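PDB 4BB7: chromatin structure-remodeling complex subunit RSC2, which serves as a subunit of the ATP-dependent RSC chromatin-remodeling complex, which repositions nucleosomes, and binds histone H3 through its BAH domain. Local coordinates for residues V74-R79 and Y220-D225; D187-P192 and A205-P210. All coordinates share one frame; numbering follows the deposited sequence.

Contact 1 of 2, residues V74-R79 and Y220-D225; sequences VHRVDR and YATSDD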
loop_
_atom_site.group_PDB
_atom_site.type_symbol
_atom_site.label_atom_id
_atom_site.label_comp_id
_atom_site.label_asym_id
_atom_site.label_seq_id
_atom_site.Cartn_x
_atom_site.Cartn_y
_atom_site.Cartn_z
ATOM N N VAL A 74 -19.308 -1.694 15.576
ATOM C CA VAL A 74 -19.628 -1.649 16.991
ATOM C C VAL A 74 -20.694 -0.579 17.207
ATOM O O VAL A 74 -20.501 0.584 16.839
ATOM C CB VAL A 74 -18.384 -1.316 17.832
ATOM C CG1 VAL A 74 -18.754 -1.171 19.295
ATOM C CG2 VAL A 74 -17.321 -2.392 17.646
ATOM N N HIS A 75 -21.820 -0.973 17.795
ATOM C CA HIS A 75 -22.939 -0.056 17.986
ATOM C C HIS A 75 -23.868 -0.482 19.119
ATOM O O HIS A 75 -23.906 -1.653 19.509
ATOM C CB HIS A 75 -23.744 0.059 16.693
ATOM C CG HIS A 75 -24.239 -1.256 16.178
ATOM N ND1 HIS A 75 -23.511 -2.032 15.303
ATOM C CD2 HIS A 75 -25.381 -1.937 16.428
ATOM C CE1 HIS A 75 -24.187 -3.133 15.028
ATOM N NE2 HIS A 75 -25.326 -3.099 15.696
ATOM N N ARG A 76 -24.620 0.486 19.635
ATOM C CA ARG A 76 -25.634 0.229 20.651
ATOM C C ARG A 76 -26.564 -0.887 20.198
ATOM O O ARG A 76 -26.997 -0.928 19.046
ATOM C CB ARG A 76 -26.433 1.503 20.941
ATOM C CG ARG A 76 -25.609 2.615 21.575
ATOM C CD ARG A 76 -26.322 3.961 21.532
ATOM N NE ARG A 76 -27.697 3.888 22.022
ATOM C CZ ARG A 76 -28.380 4.930 22.487
ATOM N NH1 ARG A 76 -27.821 6.132 22.539
ATOM N NH2 ARG A 76 -29.625 4.768 22.908
ATOM N N VAL A 77 -26.870 -1.795 21.114
ATOM C CA VAL A 77 -27.673 -2.966 20.796
ATOM C C VAL A 77 -29.042 -2.581 20.235
ATOM O O VAL A 77 -29.692 -3.377 19.553
ATOM C CB VAL A 77 -27.863 -3.847 22.038
ATOM C CG1 VAL A 77 -28.743 -3.135 23.058
ATOM C CG2 VAL A 77 -28.462 -5.183 21.655
ATOM N N ASP A 78 -29.481 -1.359 20.519
ATOM C CA ASP A 78 -30.801 -0.926 20.080
ATOM C C ASP A 78 -30.746 -0.077 18.812
ATOM O O ASP A 78 -31.722 0.595 18.470
ATOM C CB ASP A 78 -31.537 -0.180 21.199
ATOM C CG ASP A 78 -30.844 1.104 21.601
ATOM O OD1 ASP A 78 -29.595 1.120 21.651
ATOM O OD2 ASP A 78 -31.549 2.103 21.864
ATOM N N ARG A 79 -29.611 -0.111 18.116
ATOM C CA ARG A 79 -29.487 0.628 16.864
ATOM C C ARG A 79 -30.290 -0.020 15.733
ATOM O O ARG A 79 -30.348 -1.245 15.613
ATOM C CB ARG A 79 -28.019 0.795 16.456
ATOM C CG ARG A 79 -27.835 1.701 15.242
ATOM C CD ARG A 79 -26.434 2.295 15.151
ATOM N NE ARG A 79 -26.300 3.192 14.003
ATOM C CZ ARG A 79 -26.242 4.519 14.085
ATOM N NH1 ARG A 79 -26.294 5.119 15.268
ATOM N NH2 ARG A 79 -26.127 5.249 12.984
ATOM N N TYR A 220 -32.375 4.755 16.970
ATOM C CA TYR A 220 -32.539 3.770 18.035
ATOM C C TYR A 220 -33.992 3.364 18.292
ATOM O O TYR A 220 -34.909 4.179 18.187
ATOM C CB TYR A 220 -31.878 4.275 19.319
ATOM C CG TYR A 220 -30.479 4.805 19.089
ATOM C CD1 TYR A 220 -29.429 3.937 18.817
ATOM C CD2 TYR A 220 -30.209 6.171 19.132
ATOM C CE1 TYR A 220 -28.152 4.408 18.600
ATOM C CE2 TYR A 220 -28.924 6.653 18.918
ATOM C CZ TYR A 220 -27.901 5.762 18.650
ATOM O OH TYR A 220 -26.619 6.213 18.429
ATOM N N ALA A 221 -34.181 2.094 18.638
ATOM C CA ALA A 221 -35.508 1.508 18.792
ATOM C C ALA A 221 -36.193 1.902 20.103
ATOM O O ALA A 221 -37.388 1.669 20.278
ATOM C CB ALA A 221 -35.424 -0.011 18.678
ATOM N N THR A 222 -35.434 2.500 21.013
ATOM C CA THR A 222 -35.937 2.803 22.346
ATOM C C THR A 222 -36.246 4.282 22.519
ATOM O O THR A 222 -36.689 4.711 23.584
ATOM C CB THR A 222 -34.926 2.388 23.421
ATOM O OG1 THR A 222 -33.683 3.061 23.187
ATOM C CG2 THR A 222 -34.691 0.890 23.374
ATOM N N SER A 223 -36.002 5.061 21.471
ATOM C CA SER A 223 -36.268 6.493 21.504
ATOM C C SER A 223 -37.767 6.749 21.540
ATOM O O SER A 223 -38.542 6.017 20.929
ATOM C CB SER A 223 -35.665 7.172 20.274
ATOM O OG SER A 223 -34.268 6.943 20.193
ATOM N N ASP A 224 -38.182 7.784 22.258
ATOM C CA ASP A 224 -39.578 8.196 22.220
ATOM C C ASP A 224 -39.942 8.635 20.808
ATOM O O ASP A 224 -40.935 8.180 20.239
ATOM C CB ASP A 224 -39.832 9.338 23.202
ATOM C CG ASP A 224 -40.014 8.854 24.621
ATOM O OD1 ASP A 224 -40.827 7.927 24.831
ATOM O OD2 ASP A 224 -39.342 9.394 25.523
ATOM N N ASP A 225 -39.119 9.512 20.242
ATOM C CA ASP A 225 -39.399 10.096 18.936
ATOM C C ASP A 225 -38.917 9.238 17.779
ATOM O O ASP A 225 -38.033 8.393 17.927
ATOM C CB ASP A 225 -38.766 11.486 18.814
ATOM C CG ASP A 225 -39.402 12.499 19.737
ATOM O OD1 ASP A 225 -40.436 12.179 20.357
ATOM O OD2 ASP A 225 -38.868 13.623 19.834
HETATM O O HOH W 1 -32.654 5.985 22.854
#

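Contact 2 of 2, residues D187-P192 and A205-P210; sequences DRVPEP and AVYMRP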
loop_
_atom_site.group_PDB
_atom_site.type_symbol
_atom_site.label_atom_id
_atom_site.label_comp_id
_atom_site.label_asym_id
_atom_site.label_seq_id
_atom_site.Cartn_x
_atom_site.Cartn_y
_atom_site.Cartn_z
ATOM N N ASP A 187 -21.488 0.196 30.586
ATOM C CA ASP A 187 -20.313 -0.573 30.191
ATOM C C ASP A 187 -19.542 0.139 29.082
ATOM O O ASP A 187 -20.133 0.816 28.237
ATOM C CB ASP A 187 -20.709 -1.979 29.751
ATOM C CG ASP A 187 -21.244 -2.815 30.895
ATOM O OD1 ASP A 187 -20.812 -2.598 32.049
ATOM O OD2 ASP A 187 -22.100 -3.688 30.640
ATOM N N ARG A 188 -18.220 -0.008 29.096
ATOM C CA ARG A 188 -17.373 0.623 28.091
ATOM C C ARG A 188 -17.662 0.084 26.698
ATOM O O ARG A 188 -18.080 -1.064 26.536
ATOM C CB ARG A 188 -15.898 0.426 28.433
ATOM C CG ARG A 188 -15.413 1.314 29.563
ATOM C CD ARG A 188 -14.064 0.865 30.079
ATOM N NE ARG A 188 -13.521 1.790 31.069
ATOM C CZ ARG A 188 -12.452 1.536 31.814
ATOM N NH1 ARG A 188 -11.814 0.378 31.686
ATOM N NH2 ARG A 188 -12.021 2.435 32.692
ATOM N N VAL A 189 -17.447 0.927 25.694
ATOM C CA VAL A 189 -17.636 0.531 24.309
ATOM C C VAL A 189 -16.655 -0.576 23.969
ATOM O O VAL A 189 -15.447 -0.396 24.108
ATOM C CB VAL A 189 -17.396 1.708 23.353
ATOM C CG1 VAL A 189 -17.775 1.315 21.928
ATOM C CG2 VAL A 189 -18.187 2.926 23.809
ATOM N N PRO A 190 -17.177 -1.725 23.518
ATOM C CA PRO A 190 -16.386 -2.921 23.212
ATOM C C PRO A 190 -15.669 -2.815 21.871
ATOM O O PRO A 190 -15.989 -1.944 21.063
ATOM C CB PRO A 190 -17.447 -4.019 23.145
ATOM C CG PRO A 190 -18.657 -3.312 22.638
ATOM C CD PRO A 190 -18.612 -1.929 23.244
ATOM N N GLU A 191 -14.708 -3.704 21.641
ATOM C CA GLU A 191 -13.950 -3.712 20.395
ATOM C C GLU A 191 -14.454 -4.810 19.464
ATOM O O GLU A 191 -14.923 -5.854 19.919
ATOM C CB GLU A 191 -12.460 -3.914 20.685
ATOM C CG GLU A 191 -11.834 -2.828 21.551
ATOM C CD GLU A 191 -11.549 -1.553 20.777
ATOM O OE1 GLU A 191 -11.018 -1.650 19.649
ATOM O OE2 GLU A 191 -11.856 -0.456 21.295
ATOM N N PRO A 192 -14.355 -4.582 18.148
ATOM C CA PRO A 192 -14.744 -5.624 17.195
ATOM C C PRO A 192 -13.703 -6.734 17.187
ATOM O O PRO A 192 -12.600 -6.547 17.698
ATOM C CB PRO A 192 -14.707 -4.887 15.856
ATOM C CG PRO A 192 -13.644 -3.854 16.045
ATOM C CD PRO A 192 -13.817 -3.388 17.473
ATOM N N ALA A 205 -19.491 -5.650 17.636
ATOM C CA ALA A 205 -20.040 -5.897 18.964
ATOM C C ALA A 205 -21.193 -4.953 19.269
ATOM O O ALA A 205 -21.361 -3.925 18.608
ATOM C CB ALA A 205 -18.957 -5.764 20.022
ATOM N N VAL A 206 -21.982 -5.310 20.278
ATOM C CA VAL A 206 -23.083 -4.464 20.716
ATOM C C VAL A 206 -23.008 -4.217 22.217
ATOM O O VAL A 206 -22.546 -5.070 22.974
ATOM C CB VAL A 206 -24.448 -5.078 20.362
ATOM C CG1 VAL A 206 -24.626 -5.144 18.855
ATOM C CG2 VAL A 206 -24.584 -6.456 20.979
ATOM N N TYR A 207 -23.460 -3.041 22.640
ATOM C CA TYR A 207 -23.463 -2.688 24.052
ATOM C C TYR A 207 -24.725 -1.911 24.437
ATOM O O TYR A 207 -25.517 -1.530 23.578
ATOM C CB TYR A 207 -22.208 -1.890 24.400
ATOM C CG TYR A 207 -22.085 -0.576 23.664
ATOM C CD1 TYR A 207 -21.734 -0.542 22.322
ATOM C CD2 TYR A 207 -22.306 0.629 24.315
ATOM C CE1 TYR A 207 -21.613 0.654 21.645
ATOM C CE2 TYR A 207 -22.185 1.834 23.647
ATOM C CZ TYR A 207 -21.840 1.837 22.311
ATOM O OH TYR A 207 -21.722 3.030 21.636
ATOM N N MET A 208 -24.905 -1.678 25.732
ATOM C CA MET A 208 -26.117 -1.031 26.230
ATOM C C MET A 208 -25.887 0.449 26.543
ATOM O O MET A 208 -24.779 0.862 26.883
ATOM C CB MET A 208 -26.643 -1.768 27.468
ATOM C CG MET A 208 -28.167 -1.781 27.599
ATOM S SD MET A 208 -28.783 -2.822 28.947
ATOM C CE MET A 208 -28.340 -4.453 28.359
ATOM N N ARG A 209 -26.943 1.245 26.424
ATOM C CA ARG A 209 -26.872 2.668 26.734
ATOM C C ARG A 209 -28.242 3.195 27.144
ATOM O O ARG A 209 -29.268 2.703 26.675
ATOM C CB ARG A 209 -26.349 3.457 25.528
ATOM C CG ARG A 209 -24.836 3.433 25.360
ATOM C CD ARG A 209 -24.136 4.120 26.530
ATOM N NE ARG A 209 -22.680 4.028 26.441
ATOM C CZ ARG A 209 -21.961 3.018 26.923
ATOM N NH1 ARG A 209 -22.559 2.003 27.531
ATOM N NH2 ARG A 209 -20.641 3.021 26.796
ATOM N N PRO A 210 -28.271 4.193 28.033
ATOM C CA PRO A 210 -29.567 4.794 28.368
ATOM C C PRO A 210 -30.228 5.395 27.128
ATOM O O PRO A 210 -29.555 5.999 26.293
ATOM C CB PRO A 210 -29.205 5.888 29.383
ATOM C CG PRO A 210 -27.716 6.071 29.266
ATOM C CD PRO A 210 -27.166 4.757 28.824
HETATM O O HOH W 2 -23.211 -2.938 27.628
#

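Contact 1 of 2, residues V74-R79 and Y220-D225
Arg76 lays its guanidinium flat over one face of the Tyr220 ring, the group centres 3.7 Å apart and the planes 11° from parallel, a cation-pi stack with CZ almost exactly above the ring centre. A bend at chi3 (50°) turns the guanidinium over the ring, where CD already rests on Tyr220 CE1. The Asp78 carboxylate meets the guanidinium at its edge in a salt bridge of two weak bonds, Arg76 NE to Asp78 OD1 and Arg76 NH2 to Asp78 OD2, each 3.4 Å. A shorter bond reaches the same carboxylate from across the contact: Thr222 OG1 donates to Asp78 OD2 at 2.7 Å, arriving on the anti side and 24° out of the carboxylate plane. The arrangement joins two type I beta turns, Arg76 to Arg79 in the BAH domain and Tyr220 to Ser223 in the long loop before strand 230-231, through a single beta bridge between Arg79 and Tyr220. Next to it, Ala221 N donates to Asp78 O at 2.9 Å. A water accepts weakly from Arg76 NH2 and donates to Thr222 OG1 and Ser223 OG. The Arg79 guanidinium, edge toward Tyr220 OH, forms a salt bridge with Glu219.

Contact 2 of 2, residues D187-P192 and A205-P210
Tyr207 projects from its strand into the angle between Val189 and Pro190, and its atoms meet the two residues in turn. CB of Tyr207 lies 3.8 Å from Pro190 CD, and the same proline carbon comes within 3.5 Å of Tyr207 CD1. Farther out, CE1 is 3.9 Å from Val189 CG1, whereas CE2, on the other side of the ring, lies 4.1 Å from Val189 CG2; CZ lies near both methyls, and the hydroxyl end passes close to CG2. With CG between the backbone N and the carbonyl carbon (chi1 62°), the ring swings toward 187-192 and crosses the Val189 side chain at a slant. The neighbouring Pro190 CG packs on Ala205 CB at 3.6 Å.

Arg209 closes the other end. Bent at chi2 (-64°), it brings a guanidinium face against Tyr207 CE2 and grips one atom end-on with two nitrogens: NH2 donates to Asp187 O at 2.7 Å and NH1 to the same oxygen at 2.8 Å, which lies close to the guanidinium plane. The Asp187 carboxylate accepts from Thr184 N through OD2, and a water donating to OD2 takes the Met208 N-H. Apolar packing and the Arg209 bonds to a backbone carbonyl thus join an irregular loop, with prolines at 190 and 192, to the returning chain, whose short strand 206-207 pairs with strand 75-76 of the BAH domain.

How the contacts relate
Contacts 1 and 2 have centres about 12 Å apart and meet through a small parallel sheet, in which strand 75-76 of the BAH domain pairs with strand 206-207. Probable backbone hydrogen bonds join them, His75 N to Ala205 O at 3.1 Å and Val77 N to Tyr207 O at 2.8 Å. Val74 CG1 also packs on Pro190 O at 3.4 Å, and the Arg76 side chain touches Tyr207 and Arg209. Along the chain, contact 2 is nested inside the loop that contact 1 closes, so residues 74-79 receive two separate parts of the later sequence. Both are surface contacts on the same side of the chain's centre, and neither involves a bound ligand.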